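Local coordinates for Myo-inositol 2-dehydrogenase (Lactobacillus plantarum WCFS1, PDB 3CEA), which probably catalyses the NAD-dependent oxidation of myo-inositol at its 2-hydroxyl, binding the dinucleotide on a Rossmann fold, at residues I191-I194 / R195-T198; D185-I188 / H189-D192; T275-D279 / Q280-R284; E255-S259 / N260-R264; G20-H23 / A24-V28. One frame throughout, in Å; residues are numbered along the deposited sequence.

Contact 1: I191-I194 / R195-T198; sequences IDLI and RWFT
Residues 191-194 and 195-198 meet within the last turns of helix 182-198, an i to i+4 contact on the helix that lies against the large mixed sheet of the GFO/IDH/MocA C-terminal domain. Four consecutive backbone bonds tie the turn together, Arg195 N to Ile191 O among them at 3.0 Å. On one flank Leu193 CD2 comes up to the edge of the Trp196 indole, near its plane, 4.0 Å from CE3; Arg133 and Lys142 make cation-pi contacts with that ring. CG of Trp196 stands opposite its own backbone N (chi1 -174°), which sends the indole out along this flank. Asp192 OD1 and Arg195 NH1 are 5.0 Å apart and are linked by a water that donates to the carboxylate and accepts from the guanidinium, while their direct salt bridges go to Arg133 and to Asp201 and Asp321. Ile194 turns to Ala238 and Leu240 of the sheet. A valine in place of Thr198 would probably leave Ile194 O with the backbone amide as its one donor here and Gln200 N without its hydroxyl mate. Thr198 N and OG1 reach Ile194 O from opposite faces of its carbonyl plane, OG1 at 2.6 Å.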
# COMPACT_ATOMS: atom_id res chain seq x y z
N ILE A 191 -5.12 7.48 -25.01
CA ILE A 191 -4.70 8.39 -26.07
C ILE A 191 -5.28 9.79 -25.82
O ILE A 191 -4.54 10.78 -25.82
CB ILE A 191 -5.10 7.87 -27.48
CG1 ILE A 191 -4.26 6.65 -27.84
CG2 ILE A 191 -4.94 8.97 -28.53
CD1 ILE A 191 -4.74 5.88 -29.05
N ASP A 192 -6.59 9.85 -25.58
CA ASP A 192 -7.27 11.09 -25.25
C ASP A 192 -6.68 11.74 -24.00
O ASP A 192 -6.47 12.96 -23.96
CB ASP A 192 -8.77 10.85 -25.06
CG ASP A 192 -9.52 12.11 -24.64
OD1 ASP A 192 -9.67 13.02 -25.49
OD2 ASP A 192 -9.96 12.19 -23.47
N LEU A 193 -6.40 10.92 -22.98
CA LEU A 193 -5.83 11.39 -21.72
C LEU A 193 -4.45 11.99 -21.92
O LEU A 193 -4.13 13.03 -21.35
CB LEU A 193 -5.77 10.25 -20.70
CG LEU A 193 -7.08 9.70 -20.13
CD1 LEU A 193 -6.83 8.38 -19.41
CD2 LEU A 193 -7.77 10.71 -19.20
N ILE A 194 -3.64 11.34 -22.76
CA ILE A 194 -2.30 11.82 -23.07
C ILE A 194 -2.36 13.16 -23.81
O ILE A 194 -1.62 14.09 -23.47
CB ILE A 194 -1.49 10.73 -23.83
CG1 ILE A 194 -1.09 9.62 -22.86
CG2 ILE A 194 -0.23 11.32 -24.48
CD1 ILE A 194 -0.84 8.28 -23.51
N ARG A 195 -3.26 13.26 -24.79
CA ARG A 195 -3.49 14.51 -25.51
C ARG A 195 -3.94 15.61 -24.56
O ARG A 195 -3.47 16.75 -24.64
CB ARG A 195 -4.54 14.32 -26.61
CG ARG A 195 -4.10 13.41 -27.76
CD ARG A 195 -5.02 13.53 -28.97
NE ARG A 195 -4.94 14.85 -29.60
CZ ARG A 195 -5.86 15.80 -29.47
NH1 ARG A 195 -6.96 15.59 -28.75
NH2 ARG A 195 -5.69 16.97 -30.07
N TRP A 196 -4.84 15.25 -23.64
CA TRP A 196 -5.36 16.16 -22.63
C TRP A 196 -4.26 16.67 -21.70
O TRP A 196 -4.15 17.88 -21.48
CB TRP A 196 -6.47 15.46 -21.84
CG TRP A 196 -7.20 16.32 -20.85
CD1 TRP A 196 -7.51 17.65 -20.97
CD2 TRP A 196 -7.76 15.90 -19.59
NE1 TRP A 196 -8.20 18.09 -19.87
CE2 TRP A 196 -8.37 17.04 -19.01
CE3 TRP A 196 -7.79 14.68 -18.90
CZ2 TRP A 196 -9.01 16.98 -17.76
CZ3 TRP A 196 -8.43 14.63 -17.67
CH2 TRP A 196 -9.02 15.78 -17.11
N PHE A 197 -3.44 15.76 -21.18
CA PHE A 197 -2.41 16.10 -20.20
C PHE A 197 -1.24 16.90 -20.78
O PHE A 197 -0.71 17.79 -20.12
CB PHE A 197 -1.89 14.83 -19.50
CG PHE A 197 -2.66 14.45 -18.27
CD1 PHE A 197 -3.89 13.81 -18.36
CD2 PHE A 197 -2.15 14.71 -17.00
CE1 PHE A 197 -4.60 13.44 -17.22
CE2 PHE A 197 -2.85 14.35 -15.85
CZ PHE A 197 -4.08 13.72 -15.96
N THR A 198 -0.86 16.57 -22.02
CA THR A 198 0.33 17.16 -22.65
C THR A 198 0.03 18.37 -23.54
O THR A 198 0.85 19.28 -23.64
CB THR A 198 1.06 16.12 -23.52
OG1 THR A 198 0.17 15.62 -24.53
CG2 THR A 198 1.58 14.96 -22.68
O HOH W 1 -8.24 12.91 -28.10

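Contact 2: D185-I188 / H189-D192; sequences DMNI and HDID. With NAD (nicotinamide-adenine-dinucleotide), chain E.
His189 packs back on the turn before it and reaches forward to the cofactor. Its CB lies 4.0 Å from Met186 O, and with CG opposite the carbonyl carbon (chi1 -69°) the imidazole leans back over that earlier turn. CD2 is the next atom to touch: Met186 O sits 3.5 Å from it, at the ring edge and in its plane, while Ile188 CG2 approaches obliquely. At the far end CE1 is 3.3 Å from the carboxamide oxygen O7N of NAD, which comes in at a slant to the ring, and NE2 lies equally near that oxygen. Met131 and Arg132 also pack around the imidazole.

The backbone beneath is irregular: the helix widens to a pi-type turn at 185-187 and kinks at His189. Regular bonding resumes with Ile191 N to Asn187 O, 3.1 Å. A water bridges the irregular stretch, donating to Met186 O and, at 2.6 Å, to Asp190 OD2; the other carboxylate oxygen of Asp190 pairs with Arg132. Asp185 OD2 forms a salt bridge with Arg244. The placing of His189 beside the nicotinamide end, with Asp185 one turn earlier and Lys102 against the ring, is consistent with the lysine-aspartate-histidine active site of the inositol dehydrogenases in this family.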
# COMPACT_ATOMS: atom_id res chain seq x y z
N ASP A 185 -10.44 -0.16 -29.26
CA ASP A 185 -11.41 -0.45 -28.21
C ASP A 185 -10.90 -0.10 -26.81
O ASP A 185 -11.61 0.55 -26.04
CB ASP A 185 -11.86 -1.92 -28.28
CG ASP A 185 -13.15 -2.17 -27.52
OD1 ASP A 185 -14.11 -1.38 -27.69
OD2 ASP A 185 -13.21 -3.17 -26.77
N MSE A 186 -9.68 -0.53 -26.48
CA MSE A 186 -9.10 -0.25 -25.17
C MSE A 186 -8.34 1.08 -25.10
O MSE A 186 -8.73 1.99 -24.37
CB MSE A 186 -8.19 -1.39 -24.70
CG MSE A 186 -8.88 -2.53 -23.99
SE MSE A 186 -10.09 -2.07 -22.49
CE MSE A 186 -9.37 -0.34 -21.88
N ASN A 187 -7.27 1.18 -25.88
CA ASN A 187 -6.26 2.22 -25.70
C ASN A 187 -6.66 3.65 -26.05
O ASN A 187 -5.97 4.60 -25.68
CB ASN A 187 -4.98 1.83 -26.45
CG ASN A 187 -4.33 0.59 -25.88
OD1 ASN A 187 -4.14 -0.41 -26.58
ND2 ASN A 187 -4.00 0.63 -24.59
N ILE A 188 -7.78 3.80 -26.76
CA ILE A 188 -8.28 5.11 -27.20
C ILE A 188 -8.49 6.09 -26.04
O ILE A 188 -8.26 7.29 -26.20
CB ILE A 188 -9.59 4.95 -28.04
CG1 ILE A 188 -9.86 6.21 -28.87
CG2 ILE A 188 -10.78 4.57 -27.15
CD1 ILE A 188 -10.95 6.05 -29.90
N HIS A 189 -8.90 5.56 -24.89
CA HIS A 189 -9.12 6.36 -23.69
C HIS A 189 -7.84 7.03 -23.21
O HIS A 189 -7.84 8.22 -22.91
CB HIS A 189 -9.69 5.49 -22.58
CG HIS A 189 -11.09 5.01 -22.83
ND1 HIS A 189 -12.20 5.78 -22.57
CD2 HIS A 189 -11.54 3.83 -23.32
CE1 HIS A 189 -13.28 5.09 -22.88
NE2 HIS A 189 -12.92 3.91 -23.34
N ASP A 190 -6.77 6.24 -23.15
CA ASP A 190 -5.46 6.73 -22.72
C ASP A 190 -4.87 7.72 -23.72
O ASP A 190 -4.21 8.69 -23.33
CB ASP A 190 -4.49 5.56 -22.52
CG ASP A 190 -4.99 4.55 -21.50
OD1 ASP A 190 -5.40 4.97 -20.39
OD2 ASP A 190 -4.96 3.33 -21.80
N ILE A 191 -5.12 7.48 -25.01
CA ILE A 191 -4.70 8.39 -26.07
C ILE A 191 -5.28 9.79 -25.82
O ILE A 191 -4.54 10.78 -25.82
CB ILE A 191 -5.10 7.87 -27.48
CG1 ILE A 191 -4.26 6.65 -27.84
CG2 ILE A 191 -4.94 8.97 -28.53
CD1 ILE A 191 -4.74 5.88 -29.05
N ASP A 192 -6.59 9.85 -25.58
CA ASP A 192 -7.27 11.09 -25.25
C ASP A 192 -6.68 11.74 -24.00
O ASP A 192 -6.47 12.96 -23.96
CB ASP A 192 -8.77 10.85 -25.06
CG ASP A 192 -9.52 12.11 -24.64
OD1 ASP A 192 -9.67 13.02 -25.49
OD2 ASP A 192 -9.96 12.19 -23.47
PA NAD E . -23.01 -4.65 -26.29
O1A NAD E . -22.91 -5.21 -24.93
O2A NAD E . -22.78 -5.69 -27.33
O5B NAD E . -24.45 -3.95 -26.47
C5B NAD E . -24.89 -3.53 -27.75
C4B NAD E . -26.39 -3.23 -27.69
O4B NAD E . -26.80 -2.52 -28.86
C3B NAD E . -27.23 -4.49 -27.62
O3B NAD E . -28.19 -4.31 -26.61
C2B NAD E . -27.90 -4.60 -28.98
O2B NAD E . -29.20 -5.12 -28.90
C1B NAD E . -27.90 -3.16 -29.47
N9A NAD E . -27.79 -3.08 -30.94
C8A NAD E . -26.84 -3.68 -31.73
N7A NAD E . -27.09 -3.36 -33.02
C5A NAD E . -28.19 -2.58 -33.07
C6A NAD E . -28.87 -1.99 -34.13
N6A NAD E . -28.31 -1.95 -35.33
N1A NAD E . -29.99 -1.22 -33.87
C2A NAD E . -30.43 -1.04 -32.57
N3A NAD E . -29.75 -1.64 -31.52
C4A NAD E . -28.65 -2.39 -31.77
O3 NAD E . -21.96 -3.45 -26.48
PN NAD E . -21.53 -2.49 -25.26
O1N NAD E . -22.73 -2.17 -24.45
O2N NAD E . -20.34 -3.09 -24.63
O5D NAD E . -21.02 -1.14 -25.97
C5D NAD E . -21.75 -0.47 -26.98
C4D NAD E . -20.95 0.76 -27.39
O4D NAD E . -20.43 1.41 -26.25
C3D NAD E . -19.77 0.39 -28.29
O3D NAD E . -19.79 1.23 -29.42
C2D NAD E . -18.55 0.65 -27.44
O2D NAD E . -17.49 1.21 -28.19
C1D NAD E . -19.03 1.62 -26.37
N1N NAD E . -18.34 1.40 -25.08
C2N NAD E . -17.77 2.47 -24.45
C3N NAD E . -17.11 2.31 -23.23
C7N NAD E . -16.62 3.49 -22.44
O7N NAD E . -15.61 3.29 -21.48
N7N NAD E . -17.16 4.70 -22.66
C4N NAD E . -17.03 1.04 -22.66
C5N NAD E . -17.62 -0.05 -23.31
C6N NAD E . -18.27 0.15 -24.52
O HOH W 2 -7.36 2.42 -22.05

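Contact 3: T275-D279 / Q280-R284; sequences TVFND and QGVVR
Phe277 and Val282 form the close-packed side of this contact, their side chains lying side by side and pointing the same way. Val282 CG2 touches the ring obliquely, 3.6 Å from Phe277 CE2, while CG1 rests above one ring face toward the rim and also meets Thr275 CG2 at 3.4 Å. His248 of the second subunit meets the Phe277 ring edge-to-face, and Trp262 of the third subunit meets it at an inclined angle. The backbone is a beta hairpin with a type I turn from Asn278 to Gly281. Val276-Val283 and Asn278-Gly281 are its hydrogen-bonded pairs, with Phe277-Val282 the non-hydrogen-bonded pair between them; Val276 N to Val283 O runs 2.8 Å in the carbonyl plane. Both strands continue as antiparallel ladders into other subunits, Val282 to Arg284 with the second and Thr275 to Phe277 with the third. At the turn the apolar packing gives way to polar contacts and Asp279 is exposed to solvent, though Asn278 and Gln280 pack on Gln280 and Asn278 of the second subunit. Asn278 has CG wedged between its backbone N and carbonyl carbon (chi1 54°), which brings OD1 over the turn to accept from Gln280 N at 3.0 Å. The same oxygen lies 3.5 Å from Val283 CG2.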
# COMPACT_ATOMS: atom_id res chain seq x y z
N THR A 275 -8.98 -3.85 3.87
CA THR A 275 -7.77 -4.65 3.75
C THR A 275 -8.04 -6.01 4.40
O THR A 275 -8.51 -6.09 5.53
CB THR A 275 -6.57 -3.95 4.42
OG1 THR A 275 -6.39 -2.66 3.82
CG2 THR A 275 -5.31 -4.75 4.22
N VAL A 276 -7.75 -7.07 3.65
CA VAL A 276 -8.03 -8.44 4.09
C VAL A 276 -6.74 -9.17 4.46
O VAL A 276 -5.73 -9.08 3.74
CB VAL A 276 -8.82 -9.23 3.01
CG1 VAL A 276 -9.13 -10.64 3.48
CG2 VAL A 276 -10.12 -8.50 2.65
N PHE A 277 -6.77 -9.88 5.58
CA PHE A 277 -5.65 -10.68 6.03
C PHE A 277 -6.07 -12.15 6.04
O PHE A 277 -7.00 -12.53 6.75
CB PHE A 277 -5.21 -10.27 7.45
CG PHE A 277 -4.72 -8.85 7.55
CD1 PHE A 277 -5.60 -7.77 7.46
CD2 PHE A 277 -3.37 -8.58 7.79
CE1 PHE A 277 -5.15 -6.46 7.58
CE2 PHE A 277 -2.91 -7.27 7.91
CZ PHE A 277 -3.80 -6.21 7.81
N ASN A 278 -5.40 -12.96 5.23
CA ASN A 278 -5.68 -14.39 5.15
C ASN A 278 -4.41 -15.19 4.87
O ASN A 278 -3.31 -14.65 4.97
CB ASN A 278 -6.78 -14.68 4.11
CG ASN A 278 -6.47 -14.10 2.74
OD1 ASN A 278 -5.32 -14.00 2.32
ND2 ASN A 278 -7.52 -13.71 2.01
N ASP A 279 -4.55 -16.47 4.52
CA ASP A 279 -3.38 -17.33 4.29
C ASP A 279 -2.50 -16.90 3.11
O ASP A 279 -1.45 -17.50 2.86
CB ASP A 279 -3.79 -18.82 4.18
CG ASP A 279 -4.71 -19.10 2.99
OD1 ASP A 279 -4.87 -18.24 2.10
OD2 ASP A 279 -5.28 -20.21 2.96
N GLN A 280 -2.92 -15.86 2.39
CA GLN A 280 -2.18 -15.32 1.24
C GLN A 280 -1.25 -14.19 1.64
O GLN A 280 -0.27 -13.90 0.95
CB GLN A 280 -3.15 -14.80 0.19
CG GLN A 280 -4.13 -15.81 -0.36
CD GLN A 280 -3.52 -16.69 -1.42
OE1 GLN A 280 -3.55 -16.36 -2.61
NE2 GLN A 280 -2.94 -17.81 -1.00
N GLY A 281 -1.59 -13.53 2.75
CA GLY A 281 -0.88 -12.34 3.21
C GLY A 281 -1.86 -11.21 3.39
O GLY A 281 -2.99 -11.42 3.85
N VAL A 282 -1.44 -10.00 3.02
CA VAL A 282 -2.28 -8.81 3.09
C VAL A 282 -2.89 -8.53 1.72
O VAL A 282 -2.17 -8.29 0.74
CB VAL A 282 -1.49 -7.59 3.61
CG1 VAL A 282 -2.39 -6.37 3.70
CG2 VAL A 282 -0.89 -7.89 4.98
N VAL A 283 -4.22 -8.56 1.64
CA VAL A 283 -4.92 -8.53 0.35
C VAL A 283 -5.83 -7.31 0.18
O VAL A 283 -6.53 -6.90 1.11
CB VAL A 283 -5.74 -9.83 0.12
CG1 VAL A 283 -6.31 -9.86 -1.29
CG2 VAL A 283 -4.89 -11.08 0.37
N ARG A 284 -5.82 -6.75 -1.03
CA ARG A 284 -6.80 -5.74 -1.43
C ARG A 284 -7.63 -6.24 -2.60
O ARG A 284 -7.13 -6.35 -3.72
CB ARG A 284 -6.11 -4.42 -1.81
CG ARG A 284 -5.52 -3.67 -0.63
CD ARG A 284 -6.58 -3.23 0.37
NE ARG A 284 -7.50 -2.23 -0.16
CZ ARG A 284 -7.30 -0.92 -0.12
NH1 ARG A 284 -6.20 -0.43 0.43
NH2 ARG A 284 -8.20 -0.09 -0.62

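Contact 4: E255-S259 / N260-R264; sequences EVMGS and NGWVR
Strands 255-258 and 262-264 run antiparallel, their directions 175° apart and their axes 4.7 Å from each other at closest, as the two arms of a beta hairpin whose second arm is outermost in this chain's mixed sheet; Trp262 to Arg264 carry that sheet on into a strand of the third subunit. Val256 and Val263 form the hydrogen-bonded pair, and a weak bond from Gly258 N to Gly261 O follows toward the turn. On the face carrying Val256 and Val263, Val263 CG2 packs on Val256 CB at 3.7 Å, with Ile150 beside both.

The other face holds the longer side chains. Met257, a selenomethionine, lays its CG over one face of the Trp262 indole, 3.5 Å from the centroid of the five-membered ring, in a CH-pi contact; its selenium lies farther off and oblique, a looser Met-aromatic approach. At the indole edge NE1 donates to a water at 2.9 Å, and that water donates to Gly258 O. A second water links the same carbonyl to Gly261 N.

Glu255 and Arg264 extend side by side, the carboxylate and guanidinium planes 26° apart. Arg264 runs straight from CG to NE (chi3 175°), which lays NE alongside the carboxylate. It grips a single oxygen, Glu255 OE1, side-on with two nitrogens: NE at 2.7 Å on the anti side, and NH2 at 2.9 Å nearly along the C-O axis. Arg157 adds a salt bridge to OE1, while OE2 bonds to Tyr159 OH of the fourth subunit. Glu253 of that subunit also pairs with Arg264 NH2. With two arginines on one buried carboxylate, Glu255 is probably held ionised, and the charge network probably helps hold the hairpin to the fourth subunit.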
# COMPACT_ATOMS: atom_id res chain seq x y z
N GLU A 255 0.13 6.58 -15.48
CA GLU A 255 1.32 7.10 -14.83
C GLU A 255 1.83 8.32 -15.60
O GLU A 255 2.15 8.22 -16.78
CB GLU A 255 2.42 6.04 -14.76
CG GLU A 255 3.74 6.54 -14.17
CD GLU A 255 4.86 5.55 -14.37
OE1 GLU A 255 4.91 4.53 -13.64
OE2 GLU A 255 5.71 5.79 -15.26
N VAL A 256 1.88 9.45 -14.92
CA VAL A 256 2.47 10.64 -15.51
C VAL A 256 3.81 10.91 -14.83
O VAL A 256 3.88 11.32 -13.68
CB VAL A 256 1.54 11.87 -15.43
CG1 VAL A 256 2.03 12.95 -16.38
CG2 VAL A 256 0.11 11.49 -15.79
N MSE A 257 4.87 10.63 -15.58
CA MSE A 257 6.23 10.74 -15.09
C MSE A 257 6.81 12.10 -15.48
O MSE A 257 7.01 12.37 -16.66
CB MSE A 257 7.07 9.60 -15.67
CG MSE A 257 8.41 9.39 -15.00
SE MSE A 257 9.62 8.36 -16.11
CE MSE A 257 8.86 6.59 -15.85
N GLY A 258 7.05 12.94 -14.48
CA GLY A 258 7.55 14.30 -14.72
C GLY A 258 9.01 14.50 -14.33
O GLY A 258 9.69 13.56 -13.93
N SER A 259 9.47 15.74 -14.46
CA SER A 259 10.86 16.10 -14.18
C SER A 259 11.08 16.46 -12.71
O SER A 259 12.21 16.61 -12.24
CB SER A 259 11.28 17.29 -15.05
OG SER A 259 10.69 18.49 -14.59
N ASN A 260 9.97 16.63 -11.98
CA ASN A 260 10.02 16.96 -10.56
C ASN A 260 8.85 16.32 -9.82
O ASN A 260 8.07 17.00 -9.15
CB ASN A 260 10.04 18.48 -10.38
CG ASN A 260 10.61 18.91 -9.04
OD1 ASN A 260 11.37 18.17 -8.40
ND2 ASN A 260 10.25 20.11 -8.60
N GLY A 261 8.73 15.00 -9.98
CA GLY A 261 7.66 14.23 -9.36
C GLY A 261 6.90 13.39 -10.36
O GLY A 261 6.92 13.68 -11.56
N TRP A 262 6.24 12.34 -9.88
CA TRP A 262 5.34 11.54 -10.71
C TRP A 262 3.96 11.49 -10.08
O TRP A 262 3.76 11.91 -8.93
CB TRP A 262 5.82 10.08 -10.85
CG TRP A 262 7.25 9.84 -11.23
CD1 TRP A 262 8.16 10.75 -11.70
CD2 TRP A 262 7.93 8.58 -11.20
NE1 TRP A 262 9.37 10.13 -11.94
CE2 TRP A 262 9.25 8.80 -11.65
CE3 TRP A 262 7.54 7.28 -10.84
CZ2 TRP A 262 10.19 7.77 -11.74
CZ3 TRP A 262 8.48 6.26 -10.93
CH2 TRP A 262 9.79 6.51 -11.38
N VAL A 263 3.00 10.98 -10.85
CA VAL A 263 1.71 10.55 -10.31
C VAL A 263 1.33 9.24 -10.95
O VAL A 263 1.60 9.01 -12.13
CB VAL A 263 0.56 11.61 -10.48
CG1 VAL A 263 0.84 12.89 -9.67
CG2 VAL A 263 0.28 11.92 -11.95
N ARG A 264 0.72 8.36 -10.16
CA ARG A 264 0.09 7.16 -10.68
C ARG A 264 -1.37 7.16 -10.27
O ARG A 264 -1.70 7.41 -9.11
CB ARG A 264 0.80 5.91 -10.19
CG ARG A 264 2.04 5.57 -11.00
CD ARG A 264 2.92 4.60 -10.26
NE ARG A 264 4.06 4.18 -11.07
CZ ARG A 264 5.03 3.37 -10.65
NH1 ARG A 264 5.01 2.89 -9.41
NH2 ARG A 264 6.01 3.04 -11.47
O HOH W 3 11.38 10.95 -13.82
O HOH W 4 10.61 13.30 -11.09

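Contact 5: G20-H23 / A24-V28; sequences GERH and ARHLV
Glu21 and Arg25 meet one turn apart on helix 20-29, the first helix of the Rossmann fold, in the beta-alpha-beta unit between strands 9-14 and 34-40. Gly20, which touches NAD, is probably the last glycine of the GxGxxG pattern. The backbone is regular alpha helix: Ala24 N bonds to Gly20 O at 2.9 Å, and the next three amides repeat the step.

The ionic contact is a single-bond salt bridge. Arg25 NH1 donates to Glu21 OE2 at 3.1 Å and 166°, the oxygen lying in the guanidinium plane; seen from the carboxylate, the nitrogen stands well above the plane, and the two flat groups are 83° apart. Trp49 packs on both side chains.

The apolar and ring contact belongs to Arg22 and His26, which run side by side. Arg22 CG touches His26 CE1 at 3.6 Å, and Arg22 O lies over one face of the imidazole, 3.3 Å above its plane toward the rim. Arg22 turns its CG away from the backbone N (chi1 -167°), which lays the chain along the imidazole on its way to salt bridges with Asp295 and Glu292; His26 NE2 bonds to the same Asp295 OD1. A leucine replacing His26 is likely to leave Asp295 without one of its donors and the water on His23 ND1 without its second histidine.

Water makes the last link, and His23 NE2 bonds to Glu101. The water lies in the plane of both imidazoles, 2.8 Å from His23 ND1 and 2.9 Å from His26 ND1.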
# COMPACT_ATOMS: atom_id res chain seq x y z
N GLY A 20 -24.95 0.08 -22.12
CA GLY A 20 -26.30 0.58 -22.33
C GLY A 20 -27.19 0.47 -21.10
O GLY A 20 -27.88 1.43 -20.75
N GLU A 21 -27.16 -0.69 -20.45
CA GLU A 21 -27.99 -0.95 -19.27
C GLU A 21 -27.64 -0.04 -18.09
O GLU A 21 -28.52 0.33 -17.32
CB GLU A 21 -27.96 -2.43 -18.87
CG GLU A 21 -26.65 -2.92 -18.26
CD GLU A 21 -26.75 -4.34 -17.72
OE1 GLU A 21 -27.39 -5.19 -18.38
OE2 GLU A 21 -26.20 -4.60 -16.63
N ARG A 22 -26.36 0.30 -17.97
CA ARG A 22 -25.89 1.19 -16.91
C ARG A 22 -26.32 2.64 -17.17
O ARG A 22 -26.82 3.32 -16.27
CB ARG A 22 -24.37 1.09 -16.76
CG ARG A 22 -23.82 1.73 -15.50
CD ARG A 22 -22.31 1.53 -15.36
NE ARG A 22 -21.95 0.13 -15.12
CZ ARG A 22 -21.98 -0.46 -13.93
NH1 ARG A 22 -22.35 0.22 -12.84
NH2 ARG A 22 -21.63 -1.73 -13.81
N HIS A 23 -26.11 3.09 -18.41
CA HIS A 23 -26.59 4.41 -18.86
C HIS A 23 -28.09 4.58 -18.66
O HIS A 23 -28.53 5.63 -18.20
CB HIS A 23 -26.25 4.63 -20.34
CG HIS A 23 -24.87 5.17 -20.58
ND1 HIS A 23 -24.29 6.11 -19.75
CD2 HIS A 23 -23.98 4.94 -21.57
CE1 HIS A 23 -23.09 6.41 -20.21
NE2 HIS A 23 -22.88 5.71 -21.32
N ALA A 24 -28.86 3.55 -19.00
CA ALA A 24 -30.31 3.56 -18.85
C ALA A 24 -30.74 3.66 -17.39
O ALA A 24 -31.68 4.38 -17.06
CB ALA A 24 -30.93 2.34 -19.51
N ARG A 25 -30.04 2.92 -16.52
CA ARG A 25 -30.29 2.97 -15.08
C ARG A 25 -30.06 4.37 -14.51
O ARG A 25 -30.90 4.88 -13.76
CB ARG A 25 -29.42 1.95 -14.34
CG ARG A 25 -29.92 0.51 -14.42
CD ARG A 25 -29.07 -0.39 -13.55
NE ARG A 25 -29.55 -1.78 -13.55
CZ ARG A 25 -28.96 -2.78 -14.19
NH1 ARG A 25 -27.85 -2.58 -14.90
NH2 ARG A 25 -29.48 -4.00 -14.12
N HIS A 26 -28.93 4.98 -14.87
CA HIS A 26 -28.59 6.33 -14.41
C HIS A 26 -29.60 7.36 -14.92
O HIS A 26 -29.97 8.29 -14.21
CB HIS A 26 -27.19 6.74 -14.87
CG HIS A 26 -26.08 5.93 -14.26
ND1 HIS A 26 -24.87 5.75 -14.88
CD2 HIS A 26 -26.01 5.25 -13.09
CE1 HIS A 26 -24.09 5.00 -14.12
NE2 HIS A 26 -24.76 4.68 -13.03
N LEU A 27 -30.05 7.15 -16.16
CA LEU A 27 -30.95 8.05 -16.86
C LEU A 27 -32.33 8.11 -16.20
O LEU A 27 -33.02 9.13 -16.26
CB LEU A 27 -31.06 7.61 -18.32
CG LEU A 27 -30.84 8.59 -19.48
CD1 LEU A 27 -30.04 9.83 -19.10
CD2 LEU A 27 -30.16 7.85 -20.63
N VAL A 28 -32.71 7.00 -15.56
CA VAL A 28 -33.98 6.90 -14.84
C VAL A 28 -33.81 7.28 -13.36
O VAL A 28 -34.66 7.98 -12.80
CB VAL A 28 -34.59 5.47 -14.96
CG1 VAL A 28 -35.91 5.37 -14.19
CG2 VAL A 28 -34.82 5.10 -16.42
O HOH W 5 -24.29 7.30 -17.26

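In the fold
Contacts 1 and 2 are successive turns of helix 182-198, sharing Ile191 and Asp192 with centres about 9 Å apart. Contact 2 brings that helix to NAD through His189; contact 1 leads away from it, the Leu193 side chain about 10 Å from the cofactor. Contact 5, in the Rossmann domain, approaches through Gly20; contacts 2 and 5 thus meet the one dinucleotide, although their own nearest atoms are about 10 Å apart. Phe197 CE2 packs on Val256 CG2 at 4.1 Å, joining contact 1 to contact 4. The centre of contact 3 lies about 33 Å from the centre of the chain; its Phe277 meets Trp262 of the third subunit, that copy's counterpart of a contact 4 residue.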